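Side-chain contacts in steroid delta-isomerase (Pseudomonas aeruginosa, PDB 3MSO), which is probably a steroid delta-isomerase-like protein of the NTF2-like superfamily, with a SnoaL-like domain: residues M101-D106 and I110-V115; V39-S42 and K47-A50; R73-A78 and S82-F87; S28-L33 and V54-L59; L63-D68 and G127-R132. One frame throughout, in Å; residues are numbered along the deposited sequence. Where two conformers were deposited one is given.

Contact 1. Residues M101-D106 and I110-V115; sequences MIRFDD and IVDFEV
A beta hairpin of the curved NTF2-type sheet pairs M101-D106 with I110-V115, and R103 faces both V111 and D112 in a classic beta bulge. The R103 O atom accepts V111 N at 2.9 Å, while its bond from D112 N is weak. R103 N returns a nearly straight bond to D112 O at 3.0 Å. M101 and E114 form the next hydrogen-bonded pair, and M101 N reaches E114 O at 2.8 Å. The bulge moves the register by one residue, which leaves F104 opposite I110.

One face of the hairpin is apolar. I102 lays CG1 over one face of the F113 ring, a CH-pi contact 4.0 Å from the centroid and 19° off the ring normal. CG1 stands beside the backbone N of I102 (chi1 -43°). CG2, anti to that N, meets I110 CG1 at 3.8 Å. The same I110 CG1 meets F104 CE1 at 3.6 Å. In this NTF2-like arrangement helix 9-23 lies against that face, with W18 edge-to-face to F113.

The other face carries R103, D112 and E114 beside M101. The R103 guanidinium passes D112 CB at its edge, and its plane is turned 66° from the carboxylate. NH1 stays beyond salt-bridge range of D112, whose OD2 pairs with R41 instead. A water donates to both M101 O and D112 OD1. M101 CE lies 3.6 Å from E114 OE1, and E114 OE2 forms salt bridges to R118 and K97 of the second subunit.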
# COMPACT_ATOMS: atom_id res chain seq x y z
N MSE B 101 16.77 1.24 12.08
CA MSE B 101 17.26 2.44 12.76
C MSE B 101 16.89 2.32 14.23
O MSE B 101 15.74 2.55 14.61
CB MSE B 101 16.76 3.74 12.11
CG MSE B 101 17.29 5.01 12.81
SE MSE B 101 17.43 6.53 11.58
CE MSE B 101 15.64 6.62 10.94
N ILE B 102 17.86 1.91 15.04
CA ILE B 102 17.70 1.63 16.47
C ILE B 102 18.25 2.75 17.36
O ILE B 102 19.42 3.14 17.22
CB ILE B 102 18.37 0.24 16.83
CG1 ILE B 102 18.05 -0.88 15.77
CG2 ILE B 102 18.05 -0.19 18.28
CD1 ILE B 102 18.84 -2.12 15.89
N ARG B 103 17.41 3.21 18.31
CA ARG B 103 17.77 4.16 19.37
C ARG B 103 17.75 3.39 20.73
O ARG B 103 16.79 2.67 21.03
CB ARG B 103 16.81 5.35 19.42
CG ARG B 103 17.20 6.38 20.50
CD ARG B 103 16.13 7.41 20.74
NE ARG B 103 16.20 8.48 19.75
CZ ARG B 103 15.28 8.69 18.80
NH1 ARG B 103 14.20 7.92 18.73
NH2 ARG B 103 15.44 9.69 17.94
N PHE B 104 18.82 3.56 21.53
CA PHE B 104 18.98 2.93 22.82
C PHE B 104 18.96 3.96 23.97
O PHE B 104 19.22 5.15 23.74
CB PHE B 104 20.34 2.22 22.85
CG PHE B 104 20.60 1.20 21.79
CD1 PHE B 104 20.24 -0.12 21.98
CD2 PHE B 104 21.26 1.55 20.63
CE1 PHE B 104 20.51 -1.07 21.00
CE2 PHE B 104 21.55 0.60 19.66
CZ PHE B 104 21.17 -0.71 19.85
N ASP B 105 18.68 3.52 25.21
CA ASP B 105 18.74 4.43 26.35
C ASP B 105 20.13 4.33 27.02
O ASP B 105 20.99 3.62 26.50
CB ASP B 105 17.58 4.23 27.34
CG ASP B 105 17.47 2.89 28.04
OD1 ASP B 105 18.47 2.13 28.08
OD2 ASP B 105 16.41 2.63 28.64
N ASP B 106 20.35 5.05 28.16
CA ASP B 106 21.61 5.07 28.91
C ASP B 106 22.01 3.67 29.35
O ASP B 106 23.20 3.37 29.44
CB ASP B 106 21.44 5.92 30.18
CG ASP B 106 21.34 7.42 30.00
OD1 ASP B 106 21.83 7.92 28.98
OD2 ASP B 106 20.86 8.09 30.94
N ILE B 110 16.72 -1.07 24.03
CA ILE B 110 16.14 -0.58 22.78
C ILE B 110 14.87 0.18 23.15
O ILE B 110 14.02 -0.40 23.81
CB ILE B 110 15.87 -1.73 21.76
CG1 ILE B 110 17.20 -2.41 21.30
CG2 ILE B 110 15.04 -1.22 20.55
CD1 ILE B 110 17.04 -3.80 20.62
N VAL B 111 14.76 1.46 22.74
CA VAL B 111 13.60 2.32 23.00
C VAL B 111 12.79 2.62 21.73
O VAL B 111 11.56 2.74 21.80
CB VAL B 111 13.93 3.61 23.81
CG1 VAL B 111 14.52 3.26 25.17
CG2 VAL B 111 14.87 4.56 23.05
N ASP B 112 13.45 2.73 20.59
CA ASP B 112 12.81 3.01 19.32
C ASP B 112 13.46 2.13 18.21
O ASP B 112 14.67 2.10 18.06
CB ASP B 112 12.91 4.51 18.99
CG ASP B 112 11.97 4.99 17.90
OD1 ASP B 112 12.35 4.93 16.71
OD2 ASP B 112 10.88 5.49 18.24
N PHE B 113 12.63 1.40 17.47
CA PHE B 113 13.08 0.56 16.40
C PHE B 113 12.25 0.93 15.19
O PHE B 113 11.06 0.60 15.11
CB PHE B 113 12.90 -0.92 16.75
CG PHE B 113 13.78 -1.87 15.98
CD1 PHE B 113 13.67 -1.98 14.59
CD2 PHE B 113 14.65 -2.73 16.64
CE1 PHE B 113 14.46 -2.88 13.88
CE2 PHE B 113 15.44 -3.63 15.92
CZ PHE B 113 15.33 -3.71 14.55
N GLU B 114 12.89 1.63 14.24
CA GLU B 114 12.27 2.13 13.02
C GLU B 114 12.84 1.42 11.80
O GLU B 114 14.06 1.40 11.60
CB GLU B 114 12.49 3.63 12.95
CG GLU B 114 11.77 4.35 11.84
CD GLU B 114 11.88 5.86 11.92
OE1 GLU B 114 12.54 6.37 12.85
OE2 GLU B 114 11.31 6.53 11.03
N VAL B 115 11.96 0.83 10.99
CA VAL B 115 12.36 0.11 9.77
C VAL B 115 11.87 0.87 8.52
O VAL B 115 10.77 1.41 8.53
CB VAL B 115 11.85 -1.36 9.79
CG1 VAL B 115 12.25 -2.12 8.52
CG2 VAL B 115 12.35 -2.10 11.02
O HOH W 1 15.03 4.96 15.97

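Contact 2. Residues V39-S42 and K47-A50; sequences VFRS and KPYA
F40 and Y49 make the tight side of this short hairpin, their side chains lying side by side on one face. F40 CD2 meets Y49 CD1 at 3.7 Å. Y49 CD1 lies near the plane of the F40 ring, at its edge, so the two rings do not stack. Y49 CG stands beside its own backbone N (chi1 -64°), which brings the ring edge to F40 O and S42 CB. S42 CB is 3.7 Å from Y49 CE1. The backbones hold the pair with two bonds. Y49 N gives to F40 O at 2.8 Å, and F40 N gives to Y49 O at 2.9 Å, tilted 22° from the carbonyl plane. V55, I58 and L59 of helix 52-65 pack on F40.

The opposite face is looser. V39 CG1 touches P48 CB at 3.8 Å, and A50 is exposed with a distant approach to V39. The extended R41 chain runs back alongside its own strand, and V39 CG1 lies over one face of the guanidinium, offset toward its rim. R41 NH1 passes P48 CG obliquely at 3.6 Å, while its NE is held by D112. Beyond the paired residues a water links the two segments, accepting from S42 N and donating to K47 O, the latter at 2.7 Å. Y49 also packs on A135 of the third subunit. This is an antiparallel beta hairpin at the edge of the chain's NTF2-type sheet.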
# COMPACT_ATOMS: atom_id res chain seq x y z
N VAL B 39 9.09 1.23 21.34
CA VAL B 39 8.25 1.58 20.20
C VAL B 39 8.80 1.02 18.89
O VAL B 39 10.02 1.08 18.64
CB VAL B 39 8.07 3.11 20.20
CG1 VAL B 39 7.91 3.67 18.79
CG2 VAL B 39 6.90 3.52 21.09
N PHE B 40 7.91 0.46 18.05
CA PHE B 40 8.27 -0.04 16.73
C PHE B 40 7.56 0.79 15.67
O PHE B 40 6.33 0.90 15.69
CB PHE B 40 7.97 -1.54 16.57
CG PHE B 40 8.31 -2.08 15.19
CD1 PHE B 40 9.61 -2.43 14.86
CD2 PHE B 40 7.32 -2.24 14.22
CE1 PHE B 40 9.92 -2.92 13.60
CE2 PHE B 40 7.64 -2.72 12.95
CZ PHE B 40 8.93 -3.06 12.65
N ARG B 41 8.34 1.39 14.76
CA ARG B 41 7.84 2.21 13.65
C ARG B 41 7.96 1.43 12.36
O ARG B 41 9.06 1.22 11.84
CB ARG B 41 8.54 3.58 13.60
CG ARG B 41 8.37 4.33 14.90
CD ARG B 41 8.97 5.70 14.92
NE ARG B 41 8.98 6.22 16.29
CZ ARG B 41 7.94 6.77 16.90
NH1 ARG B 41 6.78 6.91 16.26
NH2 ARG B 41 8.03 7.19 18.15
N SER B 42 6.82 0.90 11.93
CA SER B 42 6.67 0.04 10.75
C SER B 42 7.00 0.75 9.43
O SER B 42 6.61 1.91 9.24
CB SER B 42 5.26 -0.53 10.69
OG SER B 42 5.11 -1.50 9.68
N LYS B 47 1.16 4.84 12.52
CA LYS B 47 0.95 4.56 13.94
C LYS B 47 1.99 3.57 14.47
O LYS B 47 2.08 2.45 13.97
CB LYS B 47 -0.48 4.03 14.17
N PRO B 48 2.79 3.98 15.50
CA PRO B 48 3.78 3.05 16.06
C PRO B 48 3.17 1.93 16.90
O PRO B 48 2.00 2.02 17.28
CB PRO B 48 4.68 3.97 16.90
CG PRO B 48 3.81 5.09 17.30
CD PRO B 48 2.80 5.28 16.21
N TYR B 49 3.94 0.86 17.15
CA TYR B 49 3.50 -0.28 17.95
C TYR B 49 4.20 -0.12 19.27
O TYR B 49 5.43 -0.21 19.35
CB TYR B 49 3.88 -1.61 17.28
CG TYR B 49 3.19 -1.83 15.96
CD1 TYR B 49 3.73 -1.33 14.78
CD2 TYR B 49 2.01 -2.56 15.88
CE1 TYR B 49 3.10 -1.54 13.55
CE2 TYR B 49 1.39 -2.81 14.66
CZ TYR B 49 1.94 -2.29 13.49
OH TYR B 49 1.30 -2.51 12.29
N ALA B 50 3.42 0.20 20.30
CA ALA B 50 3.92 0.48 21.64
C ALA B 50 3.95 -0.71 22.58
O ALA B 50 2.96 -1.46 22.66
CB ALA B 50 3.13 1.62 22.25
O HOH W 2 4.32 1.83 12.54

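Contact 3. Residues R73-A78 and S82-F87; sequences RQLASA and SVVLEF
E86 OE1 is gripped by two nitrogens of R73, the backbone N and the side-chain NE, each at 3.0 Å. The backbone N uses the anti lone pair of OE1. NE comes from above the carboxylate, 48° out of its plane. R73 NH2 completes a side-on salt bridge to E86 OE2 at 2.9 Å. Both oxygens lie in the guanidinium plane, but the carboxylate plane is turned 44° from it. The E86 chain is extended and leaves with CG anti to the backbone N (chi1 171°). R73 bends at chi3 to turn its guanidinium edge to the acid. K97 makes a second salt bridge to E86 OE2.

Beyond this pair the beta hairpin runs on in regular antiparallel pairing. E86 N binds R73 O. L75 and V84 exchange two backbone bonds, with V84 N to L75 O at 2.8 Å. On their face L75 CD1 lies alongside V84 CG1 at 3.9 Å. On the other face L85 CD2 crosses the end of Q74, 3.7 Å from its OE1. L15, W18 and H19 of helix 9-23 touch L85 there.

At the turn end S77 N binds S82 O at 2.9 Å. S77 OG bonds D79 and takes a weak bond from S82 N. L75, A76 and S77 pair with a strand of the second subunit, which carries the sheet across the interface. R73 NH1 is hydrogen-bonded to S82 OG of that subunit. With two basic partners and a backbone N-H around it, the E86 carboxylate is probably stabilised as the anion.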
# COMPACT_ATOMS: atom_id res chain seq x y z
N ARG B 73 26.27 -1.90 5.57
CA ARG B 73 26.82 -0.78 6.32
C ARG B 73 26.16 -0.61 7.67
O ARG B 73 24.95 -0.84 7.83
CB ARG B 73 26.69 0.55 5.54
CG ARG B 73 27.68 0.69 4.39
CD ARG B 73 27.41 1.94 3.58
NE ARG B 73 26.17 1.82 2.81
CZ ARG B 73 25.76 2.72 1.93
NH1 ARG B 73 26.48 3.81 1.70
NH2 ARG B 73 24.63 2.54 1.26
N GLN B 74 26.96 -0.18 8.64
CA GLN B 74 26.51 0.10 10.00
C GLN B 74 27.03 1.49 10.33
O GLN B 74 28.23 1.76 10.22
CB GLN B 74 27.02 -0.95 10.99
CG GLN B 74 26.49 -2.33 10.64
CD GLN B 74 26.74 -3.38 11.67
OE1 GLN B 74 26.95 -3.08 12.84
NE2 GLN B 74 26.67 -4.62 11.24
N LEU B 75 26.11 2.37 10.67
CA LEU B 75 26.39 3.77 10.94
C LEU B 75 25.89 4.15 12.33
O LEU B 75 24.80 3.75 12.73
CB LEU B 75 25.70 4.65 9.87
CG LEU B 75 25.91 4.25 8.39
CD1 LEU B 75 24.73 3.43 7.85
CD2 LEU B 75 26.17 5.46 7.53
N ALA B 76 26.68 4.94 13.04
CA ALA B 76 26.36 5.42 14.39
C ALA B 76 26.16 6.93 14.43
O ALA B 76 26.87 7.67 13.75
CB ALA B 76 27.47 5.02 15.35
N SER B 77 25.22 7.39 15.26
CA SER B 77 25.02 8.83 15.50
C SER B 77 26.17 9.33 16.42
O SER B 77 26.77 8.51 17.14
CB SER B 77 23.67 9.07 16.15
OG SER B 77 23.58 8.37 17.38
N ALA B 78 26.47 10.66 16.43
CA ALA B 78 27.55 11.20 17.28
C ALA B 78 27.36 11.02 18.80
O ALA B 78 28.34 11.01 19.54
CB ALA B 78 27.83 12.65 16.96
N SER B 82 22.34 5.95 18.82
CA SER B 82 21.58 5.52 17.66
C SER B 82 22.46 4.87 16.62
O SER B 82 23.60 5.29 16.38
CB SER B 82 20.76 6.66 17.07
OG SER B 82 19.55 6.82 17.78
N VAL B 83 21.92 3.82 16.00
CA VAL B 83 22.57 3.03 14.98
C VAL B 83 21.63 2.82 13.79
O VAL B 83 20.41 2.76 13.96
CB VAL B 83 23.07 1.69 15.60
CG1 VAL B 83 21.95 0.64 15.75
CG2 VAL B 83 24.25 1.12 14.83
N VAL B 84 22.20 2.76 12.59
CA VAL B 84 21.49 2.39 11.37
C VAL B 84 22.20 1.16 10.83
O VAL B 84 23.42 1.18 10.59
CB VAL B 84 21.34 3.53 10.32
CG1 VAL B 84 21.05 2.96 8.93
CG2 VAL B 84 20.25 4.50 10.73
N LEU B 85 21.44 0.06 10.71
CA LEU B 85 21.93 -1.21 10.16
C LEU B 85 21.29 -1.40 8.80
O LEU B 85 20.09 -1.67 8.72
CB LEU B 85 21.62 -2.41 11.09
CG LEU B 85 21.93 -2.23 12.58
CD1 LEU B 85 21.36 -3.37 13.38
CD2 LEU B 85 23.43 -2.02 12.82
N GLU B 86 22.09 -1.17 7.74
CA GLU B 86 21.66 -1.31 6.34
C GLU B 86 21.59 -2.80 6.02
O GLU B 86 22.52 -3.55 6.38
CB GLU B 86 22.68 -0.62 5.41
CG GLU B 86 22.44 -0.89 3.93
CD GLU B 86 23.55 -0.48 3.00
OE1 GLU B 86 24.74 -0.74 3.31
OE2 GLU B 86 23.23 0.07 1.93
N PHE B 87 20.52 -3.24 5.34
CA PHE B 87 20.37 -4.63 4.94
C PHE B 87 19.82 -4.81 3.54
O PHE B 87 19.15 -3.92 3.00
CB PHE B 87 19.53 -5.44 5.97
CG PHE B 87 18.07 -5.05 6.10
CD1 PHE B 87 17.11 -5.53 5.21
CD2 PHE B 87 17.64 -4.21 7.13
CE1 PHE B 87 15.77 -5.17 5.33
CE2 PHE B 87 16.29 -3.84 7.24
CZ PHE B 87 15.37 -4.31 6.33

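Contact 4. Residues S28-L33 and V54-L59; sequences SGLPRL and VVSMIL
L30, in the short, weakly bonded helix at about 30-33, packs against helix 52-65, which in this NTF2-like fold lies beside the sheet. Its side chain can be followed outward. CB lies 4.0 Å from S56 OG, and CG is equally far from that oxygen. CG is anti to the backbone N (chi1 -179°), which carries the branch across toward the next turn of the facing helix. There CD2 meets L59 CB at 3.7 Å and L59 CD1 at 3.9 Å. The two leucine side chains cross at about a right angle, and CD2 is the L30 branch that touches L59. W18 of helix 9-23 also packs on L30. This places the leucine between helices 9-23 and 52-65.

P31 forms the outer part of the contact. It is exposed, and its ring meets the serine through CG and CD. No hydrogen bond joins the two segments, so the contact rests on van der Waals packing and is small. Helix 52-65 is regularly bonded here, with I58 N to V54 O and L59 N to V55 O. The short helix is held more weakly, although L33 N does bond L30 O. L59 goes on from this contact to touch F40 of strand 38-41. The closest approach between the segments is at the proline, where P31 CG lies 3.4 Å from S56 OG.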
# COMPACT_ATOMS: atom_id res chain seq x y z
N SER B 28 14.27 -15.27 20.36
CA SER B 28 13.59 -15.66 21.59
C SER B 28 14.04 -14.82 22.80
O SER B 28 13.22 -14.51 23.67
CB SER B 28 13.68 -17.16 21.86
OG SER B 28 14.99 -17.69 21.74
N GLY B 29 15.31 -14.39 22.78
CA GLY B 29 15.91 -13.56 23.83
C GLY B 29 15.66 -12.07 23.69
O GLY B 29 16.12 -11.27 24.52
N LEU B 30 14.92 -11.67 22.63
CA LEU B 30 14.62 -10.28 22.32
C LEU B 30 13.92 -9.47 23.41
O LEU B 30 14.37 -8.35 23.63
CB LEU B 30 13.94 -10.17 20.95
CG LEU B 30 13.55 -8.79 20.43
CD1 LEU B 30 14.74 -7.84 20.36
CD2 LEU B 30 12.94 -8.93 19.08
N PRO B 31 12.90 -9.96 24.16
CA PRO B 31 12.29 -9.09 25.20
C PRO B 31 13.26 -8.49 26.24
O PRO B 31 12.99 -7.41 26.77
CB PRO B 31 11.22 -9.98 25.82
CG PRO B 31 10.88 -10.95 24.74
CD PRO B 31 12.19 -11.25 24.09
N ARG B 32 14.43 -9.15 26.46
CA ARG B 32 15.48 -8.75 27.39
C ARG B 32 16.17 -7.46 26.91
O ARG B 32 16.53 -6.62 27.74
CB ARG B 32 16.51 -9.89 27.52
CG ARG B 32 17.35 -9.87 28.80
CD ARG B 32 18.76 -10.36 28.55
N LEU B 33 16.35 -7.31 25.58
CA LEU B 33 17.02 -6.17 24.95
C LEU B 33 16.12 -4.95 24.81
O LEU B 33 16.63 -3.85 24.54
CB LEU B 33 17.61 -6.57 23.56
CG LEU B 33 18.44 -7.86 23.49
CD1 LEU B 33 18.92 -8.12 22.10
CD2 LEU B 33 19.64 -7.82 24.42
N VAL B 54 4.46 -6.34 22.12
CA VAL B 54 4.03 -6.05 20.74
C VAL B 54 5.24 -5.98 19.81
O VAL B 54 5.26 -6.64 18.76
CB VAL B 54 3.21 -4.73 20.66
CG1 VAL B 54 2.54 -4.58 19.30
CG2 VAL B 54 2.18 -4.63 21.78
N VAL B 55 6.26 -5.18 20.21
CA VAL B 55 7.52 -4.96 19.49
C VAL B 55 8.26 -6.28 19.22
O VAL B 55 8.68 -6.52 18.09
CB VAL B 55 8.40 -3.91 20.22
CG1 VAL B 55 9.81 -3.86 19.64
CG2 VAL B 55 7.76 -2.53 20.16
N SER B 56 8.39 -7.13 20.26
CA SER B 56 9.07 -8.43 20.18
C SER B 56 8.39 -9.33 19.16
O SER B 56 9.05 -9.95 18.33
CB SER B 56 9.11 -9.10 21.54
OG SER B 56 9.97 -10.23 21.52
N MSE B 57 7.06 -9.31 19.18
CA MSE B 57 6.22 -10.11 18.32
C MSE B 57 6.33 -9.71 16.85
O MSE B 57 6.42 -10.59 16.00
CB MSE B 57 4.80 -10.05 18.82
CG MSE B 57 3.97 -11.21 18.36
SE MSE B 57 2.25 -10.55 17.87
CE MSE B 57 2.77 -9.50 16.22
N ILE B 58 6.33 -8.40 16.55
CA ILE B 58 6.45 -7.93 15.17
C ILE B 58 7.86 -8.23 14.65
O ILE B 58 7.99 -8.75 13.53
CB ILE B 58 6.02 -6.44 14.98
CG1 ILE B 58 4.59 -6.26 15.42
CG2 ILE B 58 6.17 -5.99 13.54
CD1 ILE B 58 4.37 -5.06 16.01
N LEU B 59 8.90 -7.98 15.49
CA LEU B 59 10.30 -8.24 15.12
C LEU B 59 10.57 -9.71 14.88
O LEU B 59 11.40 -10.03 14.02
CB LEU B 59 11.32 -7.62 16.08
CG LEU B 59 11.38 -6.10 16.09
CD1 LEU B 59 12.15 -5.60 17.31
CD2 LEU B 59 12.02 -5.56 14.83

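Contact 5. Residues L63-D68 and G127-R132; sequences LTVFED and GEEMGR
V65, at the end of helix 52-65, fits against the C-terminal helix 120-138 of this NTF2-like fold and gives the larger share of the buried surface. E129 and M130 receive it, one on each of its methyl branches. V65 CG1 is anti to the backbone N (chi1 177°) and reaches the base of E129. The glutamate starts toward V65, but its chain bends at chi2 and takes the carboxylate away. There OE2 forms a salt bridge with R133. The part of the E129 side chain that meets V65 is its aliphatic stem.

The second branch, CG2, lies 4.0 Å from M130 SE in the conformer given. M130 has a second conformer, so this contact is doubtful. In the given one the two side chains cross at about a right angle, and M130 also packs on I58, T61 and V62 of helix 52-65. No hydrogen bond links the two segments. Close by, R133 bonds T64 O and also packs on V65, as do L126 and V91. The helix-helix packing here is therefore apolar, with charged groups beside it. The firmer touch is at the glutamate stem, where V65 CG1 lies 3.5 Å from E129 CB.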
# COMPACT_ATOMS: atom_id res chain seq x y z
N LEU B 63 11.15 -11.45 10.92
CA LEU B 63 12.22 -12.44 10.82
C LEU B 63 11.81 -13.66 10.02
O LEU B 63 12.66 -14.26 9.36
CB LEU B 63 12.67 -12.83 12.24
CG LEU B 63 13.78 -13.86 12.41
CD1 LEU B 63 15.16 -13.25 12.10
CD2 LEU B 63 13.76 -14.46 13.81
N THR B 64 10.52 -14.03 10.04
CA THR B 64 10.02 -15.20 9.32
C THR B 64 9.68 -14.88 7.86
O THR B 64 9.44 -15.78 7.05
CB THR B 64 8.82 -15.85 10.06
OG1 THR B 64 7.72 -14.94 10.11
CG2 THR B 64 9.18 -16.31 11.48
N VAL B 65 9.67 -13.59 7.52
CA VAL B 65 9.32 -13.12 6.18
C VAL B 65 10.56 -12.90 5.32
O VAL B 65 10.64 -13.43 4.20
CB VAL B 65 8.37 -11.89 6.23
CG1 VAL B 65 8.07 -11.37 4.84
CG2 VAL B 65 7.08 -12.21 6.98
N PHE B 66 11.53 -12.10 5.83
CA PHE B 66 12.76 -11.78 5.10
C PHE B 66 13.55 -13.01 4.73
O PHE B 66 13.86 -13.82 5.60
CB PHE B 66 13.65 -10.81 5.90
CG PHE B 66 13.21 -9.36 5.93
CD1 PHE B 66 12.63 -8.76 4.82
CD2 PHE B 66 13.47 -8.57 7.05
CE1 PHE B 66 12.25 -7.42 4.85
CE2 PHE B 66 13.13 -7.21 7.06
CZ PHE B 66 12.50 -6.65 5.97
N GLU B 67 13.82 -13.18 3.42
CA GLU B 67 14.66 -14.25 2.85
C GLU B 67 15.99 -13.62 2.45
O GLU B 67 16.02 -12.44 2.07
CB GLU B 67 14.03 -14.86 1.59
CG GLU B 67 12.79 -15.71 1.76
CD GLU B 67 12.19 -16.10 0.42
OE1 GLU B 67 12.81 -16.91 -0.31
OE2 GLU B 67 11.13 -15.53 0.06
N ASP B 68 17.08 -14.41 2.47
CA ASP B 68 18.45 -13.99 2.09
C ASP B 68 18.85 -12.65 2.76
O ASP B 68 19.48 -11.78 2.12
CB ASP B 68 18.66 -13.96 0.55
CG ASP B 68 17.97 -15.03 -0.29
OD1 ASP B 68 17.46 -16.03 0.30
OD2 ASP B 68 17.94 -14.88 -1.53
N GLY B 127 4.77 -6.00 3.37
CA GLY B 127 3.47 -5.76 3.99
C GLY B 127 2.47 -6.90 3.79
O GLY B 127 1.88 -7.37 4.76
N GLU B 128 2.34 -7.39 2.53
CA GLU B 128 1.46 -8.49 2.15
C GLU B 128 1.74 -9.73 3.02
O GLU B 128 0.82 -10.29 3.61
CB GLU B 128 1.68 -8.84 0.66
CG GLU B 128 0.48 -8.73 -0.25
CD GLU B 128 0.12 -10.04 -0.93
OE1 GLU B 128 -0.14 -11.05 -0.22
OE2 GLU B 128 0.02 -10.04 -2.18
N GLU B 129 3.03 -10.13 3.09
CA GLU B 129 3.51 -11.31 3.81
C GLU B 129 3.40 -11.18 5.32
O GLU B 129 3.09 -12.17 5.98
CB GLU B 129 4.93 -11.64 3.38
CG GLU B 129 5.22 -13.13 3.27
CD GLU B 129 4.31 -13.93 2.36
OE1 GLU B 129 4.18 -13.55 1.17
OE2 GLU B 129 3.73 -14.94 2.83
N MSE B 130 3.64 -9.96 5.86
CA MSE B 130 3.53 -9.66 7.28
C MSE B 130 2.11 -9.94 7.75
O MSE B 130 1.92 -10.60 8.77
CB MSE B 130 3.91 -8.19 7.53
CG MSE B 130 5.39 -7.98 7.73
SE MSE B 130 6.05 -9.02 9.24
CE MSE B 130 5.00 -8.16 10.67
N GLY B 131 1.13 -9.47 6.98
CA GLY B 131 -0.30 -9.63 7.24
C GLY B 131 -0.77 -11.07 7.12
O GLY B 131 -1.56 -11.54 7.95
N ARG B 132 -0.26 -11.77 6.10
CA ARG B 132 -0.52 -13.18 5.81
C ARG B 132 -0.01 -14.02 7.01
O ARG B 132 -0.74 -14.88 7.48
CB ARG B 132 0.17 -13.57 4.48
CG ARG B 132 -0.29 -14.89 3.86
CD ARG B 132 -0.79 -14.78 2.41
NE ARG B 132 -1.85 -15.75 2.09

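In the fold
Contacts 1, 2 and 3 are hairpins of one sheet, while contacts 4 and 5 pack helical segments without any hydrogen bond across. Contacts 1 and 3 are buried, and the other three are partly buried. Contact 1 lies between contacts 2 and 3: D112 pairs with R41 on one side, and I102 O bonds V83 N on the other. Contacts 4 and 5 share helix 52-65, and I58 touches M130 in the conformer given. Contact 4 also reaches the sheet through F40 and F113. Contacts 1, 2 and 3 touch the second subunit; contacts 2, 4 and 5 touch the third. Contacts 3 and 5 have centres about 23 Å apart, yet F87 and F66 touch.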